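Local coordinates for protein chloride intracellular channel exc-4 (Caenorhabditis elegans, PDB 2YV9) that may insert into membranes to form chloride channels and is required to regulate the lumen size of the growing excretory canal, at residues L126-K137 and H201-F212; S180-M188 and Y224-A233. All blocks are in the same frame, centred on the assembly; numbering follows the deposited sequence.

Overall arrangement
Both contacts lie mainly in the all-helical part of this GST-like fold, their centres about 22 Å apart. Helix 190-210 supplies one side of interaction 1, against helix 117-140; all ten touching residues are buried, and no direct hydrogen bond joins the segments. Interaction 2 sets the loop just before helix 190-210 against helix 219-228 and the start of helix 232-236. It is only partly buried, buries 365 Å² against 549 Å², and mixes methyl packing with a hydroxyl pair and a bridging water. Their nearest atoms stay about 5 Å apart; helix 190-210 begins just after the loop of interaction 2, and its C-terminal half makes interaction 1.

Interaction 1 (L126-K137 and H201-F212); sequences LYRNFKLFLRAK and HIRIIGLSLLGF
F130 and I202 meet in an apolar interface between two nearly parallel helices of the helical domain of the GST-type fold, whose segment axes run at 13° and approach to 11.6 Å. I202 CG1 lies over one face of the F130 ring, 3.8 Å from its centroid, a CH-pi contact, while I205 CG2 meets F130 CZ at the ring edge at 3.7 Å. With CG anti to the backbone N (chi1 170°), F130 sends its ring across the gap between the helices. An alanine here is likely to leave I202 and I205 without their aromatic partner and open a gap between the helices.

Aliphatic contacts extend the interface both ways. L126 CG and I202 CD1 meet tip to tip at 3.7 Å, and L210 is a knob in the hole formed by F130, F133, L134 and K137, its CD2 3.7 Å from L134 CD1. F212 CE2 reaches the edge of the F133 ring, the planes inclined at 57°.

Polar contact is sparse. K137 CE lies 3.5 Å from L210 O, a buried carbonyl with no hydrogen-bond partner, whereas K137 NZ pairs with D141 and reaches L209 O through a water.

Helix 241-251 closes one flank, Y248 touching L134 and I205; helix 155-178 packs on F133 through H160 and on F212 through Y161.

Interaction 2 (S180-M188 and Y224-A233); sequences SRYLLGNSM and YILTAYRTAA
Y182 and T231 meet through their hydroxyls, OH to OG1 at 2.7 Å, where a loop of the GST-type helical domain packs against helix 219-228 and the start of helix 232-236. The T231 oxygen approaches at the edge of the Y182 ring, near its plane. Over one face of that ring lies T227 CG2, 4.1 Å from the centroid and 26° off the normal, a CH-pi contact; the backbone N of M188 lies over the opposite face. The ring is thus bracketed by the helix on one side and its own loop on the other.

Further contacts flank this pair. R181 CG passes T227 CG2 at about a right angle, and the R181 carbonyl shares a water with T227 OG1. Y224 brings CE1 to within 3.6 Å of L183 N. M188 SD touches T231 CG2 and A233 CB, its chain extended until a turn at chi3 (75°) folds CE to 4.0 Å from A233 CB.

A second shell fixes these groups. D192, on helix 190-210, accepts from both Y224 OH and L183 N through OD1, tying the helix side chain and the loop backbone to one carboxylate. M196 of the same helix touches the side chains of Y182 and Y224, and T227 OG1 also bonds to A223 O. M45 and A49 of helix 38-52, within the segment predicted to cross the membrane after insertion, pack on M188.

T231 is itself held by a bond to the helix: its OG1 donates to T227 O at 2.7 Å from above the carbonyl plane, 48° out of it, while R230 N reaches the same oxygen from the opposite face.

Interaction 1 (L126-K137 and H201-F212)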
loop_
_atom_site.group_PDB
_atom_site.type_symbol
_atom_site.label_atom_id
_atom_site.label_comp_id
_atom_site.label_asym_id
_atom_site.label_seq_id
_atom_site.Cartn_x
_atom_site.Cartn_y
_atom_site.Cartn_z
ATOM N N LEU A 126 -9.259 17.040 5.278
ATOM C CA LEU A 126 -9.958 16.741 6.542
ATOM C C LEU A 126 -9.059 15.865 7.431
ATOM O O LEU A 126 -8.818 16.171 8.628
ATOM C CB LEU A 126 -11.249 16.003 6.241
ATOM C CG LEU A 126 -11.946 15.416 7.462
ATOM C CD1 LEU A 126 -12.395 16.521 8.433
ATOM C CD2 LEU A 126 -13.096 14.433 6.979
ATOM N N TYR A 127 -8.600 14.749 6.873
ATOM C CA TYR A 127 -7.894 13.766 7.749
ATOM C C TYR A 127 -6.535 14.281 8.181
ATOM O O TYR A 127 -6.095 14.015 9.292
ATOM C CB TYR A 127 -7.788 12.397 7.100
ATOM C CG TYR A 127 -7.506 11.298 8.055
ATOM C CD1 TYR A 127 -8.391 10.963 9.041
ATOM C CD2 TYR A 127 -6.370 10.565 7.907
ATOM C CE1 TYR A 127 -8.092 9.931 9.931
ATOM C CE2 TYR A 127 -6.049 9.541 8.761
ATOM C CZ TYR A 127 -6.903 9.224 9.755
ATOM O OH TYR A 127 -6.478 8.180 10.570
ATOM N N ARG A 128 -5.890 15.048 7.313
ATOM C CA ARG A 128 -4.614 15.718 7.668
ATOM C C ARG A 128 -4.804 16.642 8.887
ATOM O O ARG A 128 -4.015 16.626 9.868
ATOM C CB ARG A 128 -4.156 16.495 6.478
ATOM C CG ARG A 128 -3.029 17.506 6.671
ATOM C CD ARG A 128 -2.826 18.112 5.293
ATOM N NE ARG A 128 -2.815 19.544 5.302
ATOM C CZ ARG A 128 -3.215 20.319 4.299
ATOM N NH1 ARG A 128 -3.695 19.850 3.123
ATOM N NH2 ARG A 128 -3.102 21.639 4.472
ATOM N N ASN A 129 -5.845 17.457 8.869
ATOM C CA ASN A 129 -6.047 18.334 10.016
ATOM C C ASN A 129 -6.455 17.582 11.299
ATOM O O ASN A 129 -6.081 17.968 12.405
ATOM C CB ASN A 129 -7.015 19.452 9.698
ATOM C CG ASN A 129 -6.364 20.528 8.864
ATOM O OD1 ASN A 129 -6.790 20.806 7.758
ATOM N ND2 ASN A 129 -5.354 21.155 9.405
ATOM N N PHE A 130 -7.234 16.515 11.137
ATOM C CA PHE A 130 -7.589 15.642 12.266
ATOM C C PHE A 130 -6.301 15.100 12.902
ATOM O O PHE A 130 -6.145 15.162 14.104
ATOM C CB PHE A 130 -8.466 14.482 11.801
ATOM C CG PHE A 130 -8.691 13.410 12.845
ATOM C CD1 PHE A 130 -9.418 13.645 14.002
ATOM C CD2 PHE A 130 -8.179 12.150 12.619
ATOM C CE1 PHE A 130 -9.629 12.599 14.926
ATOM C CE2 PHE A 130 -8.388 11.120 13.548
ATOM C CZ PHE A 130 -9.116 11.360 14.676
ATOM N N LYS A 131 -5.408 14.553 12.079
ATOM C CA LYS A 131 -4.158 13.949 12.621
ATOM C C LYS A 131 -3.335 15.004 13.366
ATOM O O LYS A 131 -2.751 14.740 14.462
ATOM C CB LYS A 131 -3.367 13.347 11.472
ATOM C CG LYS A 131 -4.001 12.020 10.960
ATOM C CD LYS A 131 -3.095 11.352 9.932
ATOM C CE LYS A 131 -3.077 12.104 8.607
ATOM N NZ LYS A 131 -2.187 11.409 7.588
ATOM N N LEU A 132 -3.229 16.204 12.780
ATOM C CA LEU A 132 -2.517 17.305 13.476
ATOM C C LEU A 132 -3.129 17.601 14.844
ATOM O O LEU A 132 -2.395 17.758 15.852
ATOM C CB LEU A 132 -2.469 18.579 12.657
ATOM C CG LEU A 132 -1.632 18.395 11.385
ATOM C CD1 LEU A 132 -1.843 19.576 10.392
ATOM C CD2 LEU A 132 -0.148 18.254 11.720
ATOM N N PHE A 133 -4.448 17.674 14.920
ATOM C CA PHE A 133 -5.124 18.015 16.163
ATOM C C PHE A 133 -4.960 16.868 17.183
ATOM O O PHE A 133 -4.669 17.075 18.383
ATOM C CB PHE A 133 -6.616 18.262 15.952
ATOM C CG PHE A 133 -7.338 18.643 17.207
ATOM C CD1 PHE A 133 -6.847 19.635 18.034
ATOM C CD2 PHE A 133 -8.520 17.992 17.601
ATOM C CE1 PHE A 133 -7.512 19.963 19.215
ATOM C CE2 PHE A 133 -9.162 18.303 18.763
ATOM C CZ PHE A 133 -8.670 19.277 19.584
ATOM N N LEU A 134 -5.092 15.641 16.685
ATOM C CA LEU A 134 -4.905 14.461 17.545
ATOM C C LEU A 134 -3.539 14.531 18.185
ATOM O O LEU A 134 -3.401 14.402 19.414
ATOM C CB LEU A 134 -5.130 13.189 16.759
ATOM C CG LEU A 134 -4.744 11.883 17.434
ATOM C CD1 LEU A 134 -5.638 11.580 18.636
ATOM C CD2 LEU A 134 -4.771 10.800 16.346
ATOM N N ARG A 135 -2.509 14.713 17.376
ATOM C CA ARG A 135 -1.160 14.747 17.920
ATOM C C ARG A 135 -0.970 15.981 18.844
ATOM O O ARG A 135 -0.398 15.868 19.950
ATOM C CB ARG A 135 -0.138 14.762 16.795
ATOM C CG ARG A 135 1.312 14.998 17.243
ATOM C CD ARG A 135 1.807 13.778 18.034
ATOM N NE ARG A 135 3.239 13.798 18.352
ATOM C CZ ARG A 135 4.206 13.579 17.464
ATOM N NH1 ARG A 135 3.937 13.406 16.190
ATOM N NH2 ARG A 135 5.481 13.599 17.853
ATOM N N ALA A 136 -1.451 17.162 18.430
ATOM C CA ALA A 136 -1.235 18.378 19.247
ATOM C C ALA A 136 -1.941 18.254 20.598
ATOM O O ALA A 136 -1.365 18.605 21.638
ATOM C CB ALA A 136 -1.761 19.588 18.509
ATOM N N LYS A 137 -3.170 17.750 20.618
ATOM C CA LYS A 137 -3.900 17.720 21.873
ATOM C C LYS A 137 -3.333 16.648 22.812
ATOM O O LYS A 137 -3.188 16.863 24.054
ATOM C CB LYS A 137 -5.400 17.504 21.703
ATOM C CG LYS A 137 -6.132 17.965 22.959
ATOM C CD LYS A 137 -7.548 17.473 22.978
ATOM C CE LYS A 137 -8.279 18.055 24.148
ATOM N NZ LYS A 137 -8.034 17.269 25.346
ATOM N N HIS A 201 -14.132 7.348 12.208
ATOM C CA HIS A 201 -12.936 7.456 13.077
ATOM C C HIS A 201 -12.942 8.816 13.819
ATOM O O HIS A 201 -12.710 8.908 15.044
ATOM C CB HIS A 201 -11.616 7.331 12.313
ATOM C CG HIS A 201 -11.267 5.939 11.911
ATOM N ND1 HIS A 201 -9.962 5.491 11.856
ATOM C CD2 HIS A 201 -12.051 4.874 11.611
ATOM C CE1 HIS A 201 -9.964 4.227 11.463
ATOM N NE2 HIS A 201 -11.217 3.818 11.327
ATOM N N ILE A 202 -13.196 9.894 13.063
ATOM C CA ILE A 202 -13.152 11.204 13.653
ATOM C C ILE A 202 -14.238 11.297 14.734
ATOM O O ILE A 202 -14.027 11.884 15.801
ATOM C CB ILE A 202 -13.371 12.288 12.571
ATOM C CG1 ILE A 202 -12.109 12.378 11.743
ATOM C CG2 ILE A 202 -13.665 13.563 13.175
ATOM C CD1 ILE A 202 -12.196 13.264 10.490
ATOM N N ARG A 203 -15.431 10.725 14.465
ATOM C CA ARG A 203 -16.522 10.808 15.437
ATOM C C ARG A 203 -16.183 10.072 16.743
ATOM O O ARG A 203 -16.277 10.619 17.842
ATOM C CB ARG A 203 -17.811 10.227 14.860
ATOM C CG ARG A 203 -19.045 10.905 15.377
ATOM C CD ARG A 203 -19.637 10.273 16.583
ATOM N NE ARG A 203 -20.681 11.103 17.197
ATOM C CZ ARG A 203 -21.881 10.671 17.581
ATOM N NH1 ARG A 203 -22.243 9.414 17.438
ATOM N NH2 ARG A 203 -22.715 11.504 18.179
ATOM N N ILE A 204 -15.752 8.832 16.597
ATOM C CA ILE A 204 -15.387 7.988 17.756
ATOM C C ILE A 204 -14.213 8.578 18.516
ATOM O O ILE A 204 -14.250 8.664 19.748
ATOM C CB ILE A 204 -15.061 6.548 17.307
ATOM C CG1 ILE A 204 -16.264 5.852 16.665
ATOM C CG2 ILE A 204 -14.576 5.676 18.499
ATOM C CD1 ILE A 204 -17.553 5.922 17.476
ATOM N N ILE A 205 -13.152 8.959 17.819
ATOM C CA ILE A 205 -11.950 9.493 18.496
ATOM C C ILE A 205 -12.275 10.874 19.103
ATOM O O ILE A 205 -11.855 11.222 20.206
ATOM C CB ILE A 205 -10.745 9.558 17.563
ATOM C CG1 ILE A 205 -10.318 8.153 17.173
ATOM C CG2 ILE A 205 -9.534 10.320 18.219
ATOM C CD1 ILE A 205 -10.035 7.224 18.390
ATOM N N GLY A 206 -13.053 11.681 18.387
ATOM C CA GLY A 206 -13.523 12.922 18.996
ATOM C C GLY A 206 -14.241 12.763 20.322
ATOM O O GLY A 206 -13.893 13.449 21.337
ATOM N N LEU A 207 -15.240 11.884 20.363
ATOM C CA LEU A 207 -16.039 11.711 21.594
ATOM C C LEU A 207 -15.182 11.058 22.662
ATOM O O LEU A 207 -15.287 11.423 23.840
ATOM C CB LEU A 207 -17.319 10.897 21.377
ATOM C CG LEU A 207 -18.404 11.676 20.597
ATOM C CD1 LEU A 207 -19.649 10.821 20.542
ATOM C CD2 LEU A 207 -18.719 13.019 21.235
ATOM N N SER A 208 -14.332 10.120 22.272
ATOM C CA SER A 208 -13.687 9.275 23.304
ATOM C C SER A 208 -12.392 9.833 23.876
ATOM O O SER A 208 -12.130 9.690 25.097
ATOM C CB SER A 208 -13.439 7.881 22.782
ATOM O OG SER A 208 -12.466 7.905 21.756
ATOM N N LEU A 209 -11.587 10.455 23.013
ATOM C CA LEU A 209 -10.281 10.968 23.344
ATOM C C LEU A 209 -10.065 12.493 23.250
ATOM O O LEU A 209 -9.264 13.069 24.008
ATOM C CB LEU A 209 -9.224 10.312 22.440
ATOM C CG LEU A 209 -8.931 8.811 22.504
ATOM C CD1 LEU A 209 -7.893 8.415 21.412
ATOM C CD2 LEU A 209 -8.444 8.467 23.877
ATOM N N LEU A 210 -10.691 13.155 22.287
ATOM C CA LEU A 210 -10.307 14.522 22.026
ATOM C C LEU A 210 -11.297 15.574 22.480
ATOM O O LEU A 210 -10.989 16.759 22.423
ATOM C CB LEU A 210 -10.010 14.702 20.544
ATOM C CG LEU A 210 -8.898 13.880 19.881
ATOM C CD1 LEU A 210 -8.678 14.170 18.435
ATOM C CD2 LEU A 210 -7.567 14.055 20.600
ATOM N N GLY A 211 -12.487 15.175 22.887
ATOM C CA GLY A 211 -13.379 16.126 23.564
ATOM C C GLY A 211 -14.274 16.940 22.634
ATOM O O GLY A 211 -14.609 18.072 22.936
ATOM N N PHE A 212 -14.742 16.328 21.536
ATOM C CA PHE A 212 -15.575 17.043 20.591
ATOM C C PHE A 212 -16.374 16.053 19.741
ATOM O O PHE A 212 -15.991 14.902 19.585
ATOM C CB PHE A 212 -14.730 17.993 19.722
ATOM C CG PHE A 212 -13.946 17.307 18.622
ATOM C CD1 PHE A 212 -14.498 17.134 17.353
ATOM C CD2 PHE A 212 -12.651 16.851 18.842
ATOM C CE1 PHE A 212 -13.809 16.514 16.330
ATOM C CE2 PHE A 212 -11.941 16.215 17.828
ATOM C CZ PHE A 212 -12.501 16.071 16.559
HETATM O O HOH W 1 -9.850 15.199 25.740
#

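Interaction 2 (S180-M188 and Y224-A233)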
loop_
_atom_site.group_PDB
_atom_site.type_symbol
_atom_site.label_atom_id
_atom_site.label_comp_id
_atom_site.label_asym_id
_atom_site.label_seq_id
_atom_site.Cartn_x
_atom_site.Cartn_y
_atom_site.Cartn_z
ATOM N N SER A 180 -26.837 14.738 -3.078
ATOM C CA SER A 180 -26.632 13.315 -3.323
ATOM C C SER A 180 -26.573 12.467 -2.056
ATOM O O SER A 180 -26.233 12.970 -0.999
ATOM C CB SER A 180 -25.310 13.121 -4.087
ATOM O OG SER A 180 -24.264 13.794 -3.481
ATOM N N ARG A 181 -26.972 11.202 -2.189
ATOM C CA ARG A 181 -26.973 10.233 -1.093
ATOM C C ARG A 181 -25.545 9.916 -0.678
ATOM O O ARG A 181 -25.215 9.857 0.551
ATOM C CB ARG A 181 -27.592 8.929 -1.583
ATOM C CG ARG A 181 -27.669 7.836 -0.550
ATOM C CD ARG A 181 -28.951 7.949 0.229
ATOM N NE ARG A 181 -30.081 7.483 -0.584
ATOM C CZ ARG A 181 -31.361 7.806 -0.388
ATOM N NH1 ARG A 181 -31.732 8.612 0.610
ATOM N NH2 ARG A 181 -32.284 7.315 -1.207
ATOM N N TYR A 182 -24.747 9.613 -1.700
ATOM C CA TYR A 182 -23.303 9.404 -1.534
ATOM C C TYR A 182 -22.566 10.676 -1.969
ATOM O O TYR A 182 -23.207 11.653 -2.352
ATOM C CB TYR A 182 -22.852 8.087 -2.240
ATOM C CG TYR A 182 -23.473 6.841 -1.574
ATOM C CD1 TYR A 182 -22.871 6.262 -0.438
ATOM C CD2 TYR A 182 -24.643 6.277 -2.039
ATOM C CE1 TYR A 182 -23.431 5.169 0.203
ATOM C CE2 TYR A 182 -25.220 5.172 -1.403
ATOM C CZ TYR A 182 -24.600 4.619 -0.265
ATOM O OH TYR A 182 -25.133 3.525 0.375
ATOM N N LEU A 183 -21.233 10.711 -1.879
ATOM C CA LEU A 183 -20.486 11.921 -2.060
ATOM C C LEU A 183 -20.598 12.431 -3.483
ATOM O O LEU A 183 -20.651 13.641 -3.690
ATOM C CB LEU A 183 -19.006 11.716 -1.676
ATOM C CG LEU A 183 -18.111 12.932 -1.523
ATOM C CD1 LEU A 183 -18.595 13.869 -0.440
ATOM C CD2 LEU A 183 -16.683 12.489 -1.223
ATOM N N LEU A 184 -20.631 11.521 -4.446
ATOM C CA LEU A 184 -20.667 11.911 -5.881
ATOM C C LEU A 184 -21.975 11.710 -6.603
ATOM O O LEU A 184 -22.122 12.150 -7.759
ATOM C CB LEU A 184 -19.622 11.116 -6.628
ATOM C CG LEU A 184 -18.210 11.675 -6.635
ATOM C CD1 LEU A 184 -17.647 11.926 -5.231
ATOM C CD2 LEU A 184 -17.341 10.728 -7.498
ATOM N N GLY A 185 -22.914 11.018 -5.984
ATOM C CA GLY A 185 -24.154 10.675 -6.632
ATOM C C GLY A 185 -24.917 9.650 -5.843
ATOM O O GLY A 185 -24.753 9.566 -4.595
ATOM N N ASN A 186 -25.761 8.894 -6.548
ATOM C CA ASN A 186 -26.662 7.940 -5.916
ATOM C C ASN A 186 -26.009 6.607 -5.542
ATOM O O ASN A 186 -26.637 5.797 -4.847
ATOM C CB ASN A 186 -27.824 7.666 -6.856
ATOM C CG ASN A 186 -28.983 6.991 -6.167
ATOM O OD1 ASN A 186 -29.420 5.902 -6.566
ATOM N ND2 ASN A 186 -29.489 7.631 -5.118
ATOM N N SER A 187 -24.781 6.377 -6.006
ATOM C CA SER A 187 -24.098 5.102 -5.884
ATOM C C SER A 187 -22.833 5.283 -5.044
ATOM O O SER A 187 -22.145 6.325 -5.134
ATOM C CB SER A 187 -23.664 4.569 -7.238
ATOM O OG SER A 187 -24.738 3.940 -7.884
ATOM N N MET A 188 -22.546 4.276 -4.249
ATOM C CA MET A 188 -21.308 4.282 -3.447
ATOM C C MET A 188 -20.114 4.207 -4.379
ATOM O O MET A 188 -20.112 3.410 -5.304
ATOM C CB MET A 188 -21.285 3.077 -2.508
ATOM C CG MET A 188 -20.149 3.144 -1.474
ATOM S SD MET A 188 -20.050 1.675 -0.423
ATOM C CE MET A 188 -19.327 0.510 -1.557
ATOM N N TYR A 224 -25.101 12.114 5.575
ATOM C CA TYR A 224 -24.162 11.248 4.887
ATOM C C TYR A 224 -23.581 10.215 5.888
ATOM O O TYR A 224 -23.425 9.027 5.568
ATOM C CB TYR A 224 -23.073 12.118 4.266
ATOM C CG TYR A 224 -21.954 11.406 3.580
ATOM C CD1 TYR A 224 -22.062 10.972 2.252
ATOM C CD2 TYR A 224 -20.729 11.181 4.240
ATOM C CE1 TYR A 224 -21.070 10.310 1.658
ATOM C CE2 TYR A 224 -19.698 10.503 3.595
ATOM C CZ TYR A 224 -19.847 10.132 2.306
ATOM O OH TYR A 224 -18.855 9.476 1.653
ATOM N N ILE A 225 -23.328 10.640 7.121
ATOM C CA ILE A 225 -22.882 9.667 8.144
ATOM C C ILE A 225 -24.024 8.651 8.397
ATOM O O ILE A 225 -23.824 7.429 8.487
ATOM C CB ILE A 225 -22.455 10.397 9.418
ATOM C CG1 ILE A 225 -21.168 11.208 9.129
ATOM C CG2 ILE A 225 -22.248 9.383 10.588
ATOM C CD1 ILE A 225 -20.843 12.278 10.148
ATOM N N LEU A 226 -25.246 9.144 8.512
ATOM C CA LEU A 226 -26.402 8.239 8.595
ATOM C C LEU A 226 -26.467 7.272 7.416
ATOM O O LEU A 226 -26.676 6.093 7.615
ATOM C CB LEU A 226 -27.685 9.043 8.708
ATOM C CG LEU A 226 -28.985 8.239 8.848
ATOM C CD1 LEU A 226 -28.971 7.119 9.908
ATOM C CD2 LEU A 226 -30.179 9.245 9.089
ATOM N N THR A 227 -26.248 7.779 6.208
ATOM C CA THR A 227 -26.145 6.925 5.042
ATOM C C THR A 227 -25.094 5.842 5.285
ATOM O O THR A 227 -25.338 4.693 5.027
ATOM C CB THR A 227 -25.904 7.750 3.791
ATOM O OG1 THR A 227 -27.058 8.598 3.620
ATOM C CG2 THR A 227 -25.721 6.867 2.599
ATOM N N ALA A 228 -23.944 6.211 5.836
ATOM C CA ALA A 228 -22.909 5.212 6.139
ATOM C C ALA A 228 -23.439 4.070 7.023
ATOM O O ALA A 228 -23.220 2.893 6.783
ATOM C CB ALA A 228 -21.739 5.898 6.877
ATOM N N TYR A 229 -24.083 4.486 8.081
ATOM C CA TYR A 229 -24.602 3.598 9.130
ATOM C C TYR A 229 -25.801 2.796 8.625
ATOM O O TYR A 229 -26.298 1.966 9.383
ATOM C CB TYR A 229 -24.995 4.444 10.340
ATOM C CG TYR A 229 -23.870 5.200 11.003
ATOM C CD1 TYR A 229 -22.516 4.838 10.800
ATOM C CD2 TYR A 229 -24.126 6.173 11.971
ATOM C CE1 TYR A 229 -21.480 5.526 11.481
ATOM C CE2 TYR A 229 -23.097 6.816 12.644
ATOM C CZ TYR A 229 -21.778 6.483 12.374
ATOM O OH TYR A 229 -20.763 7.126 13.054
ATOM N N ARG A 230 -26.261 3.086 7.395
ATOM C CA ARG A 230 -27.286 2.267 6.707
ATOM C C ARG A 230 -26.779 1.512 5.444
ATOM O O ARG A 230 -27.570 0.864 4.734
ATOM C CB ARG A 230 -28.530 3.128 6.356
ATOM C CG ARG A 230 -29.267 3.719 7.552
ATOM C CD ARG A 230 -30.337 4.706 7.058
ATOM N NE ARG A 230 -31.158 5.278 8.121
ATOM C CZ ARG A 230 -32.144 6.152 7.918
ATOM N NH1 ARG A 230 -32.431 6.577 6.690
ATOM N NH2 ARG A 230 -32.847 6.612 8.950
ATOM N N THR A 231 -25.467 1.611 5.148
ATOM C CA THR A 231 -24.848 0.983 4.005
ATOM C C THR A 231 -24.164 -0.295 4.501
ATOM O O THR A 231 -23.222 -0.241 5.289
ATOM C CB THR A 231 -23.805 1.925 3.434
ATOM O OG1 THR A 231 -24.429 3.146 2.984
ATOM C CG2 THR A 231 -23.018 1.284 2.289
ATOM N N ALA A 232 -24.662 -1.452 4.085
ATOM C CA ALA A 232 -24.146 -2.711 4.534
ATOM C C ALA A 232 -22.634 -2.779 4.334
ATOM O O ALA A 232 -21.945 -3.251 5.220
ATOM C CB ALA A 232 -24.873 -3.896 3.809
ATOM N N ALA A 233 -22.125 -2.303 3.208
ATOM C CA ALA A 233 -20.637 -2.326 2.948
ATOM C C ALA A 233 -19.863 -1.675 4.093
ATOM O O ALA A 233 -18.795 -2.150 4.494
ATOM C CB ALA A 233 -20.298 -1.644 1.641
HETATM O O HOH W 2 -26.638 11.295 2.545
#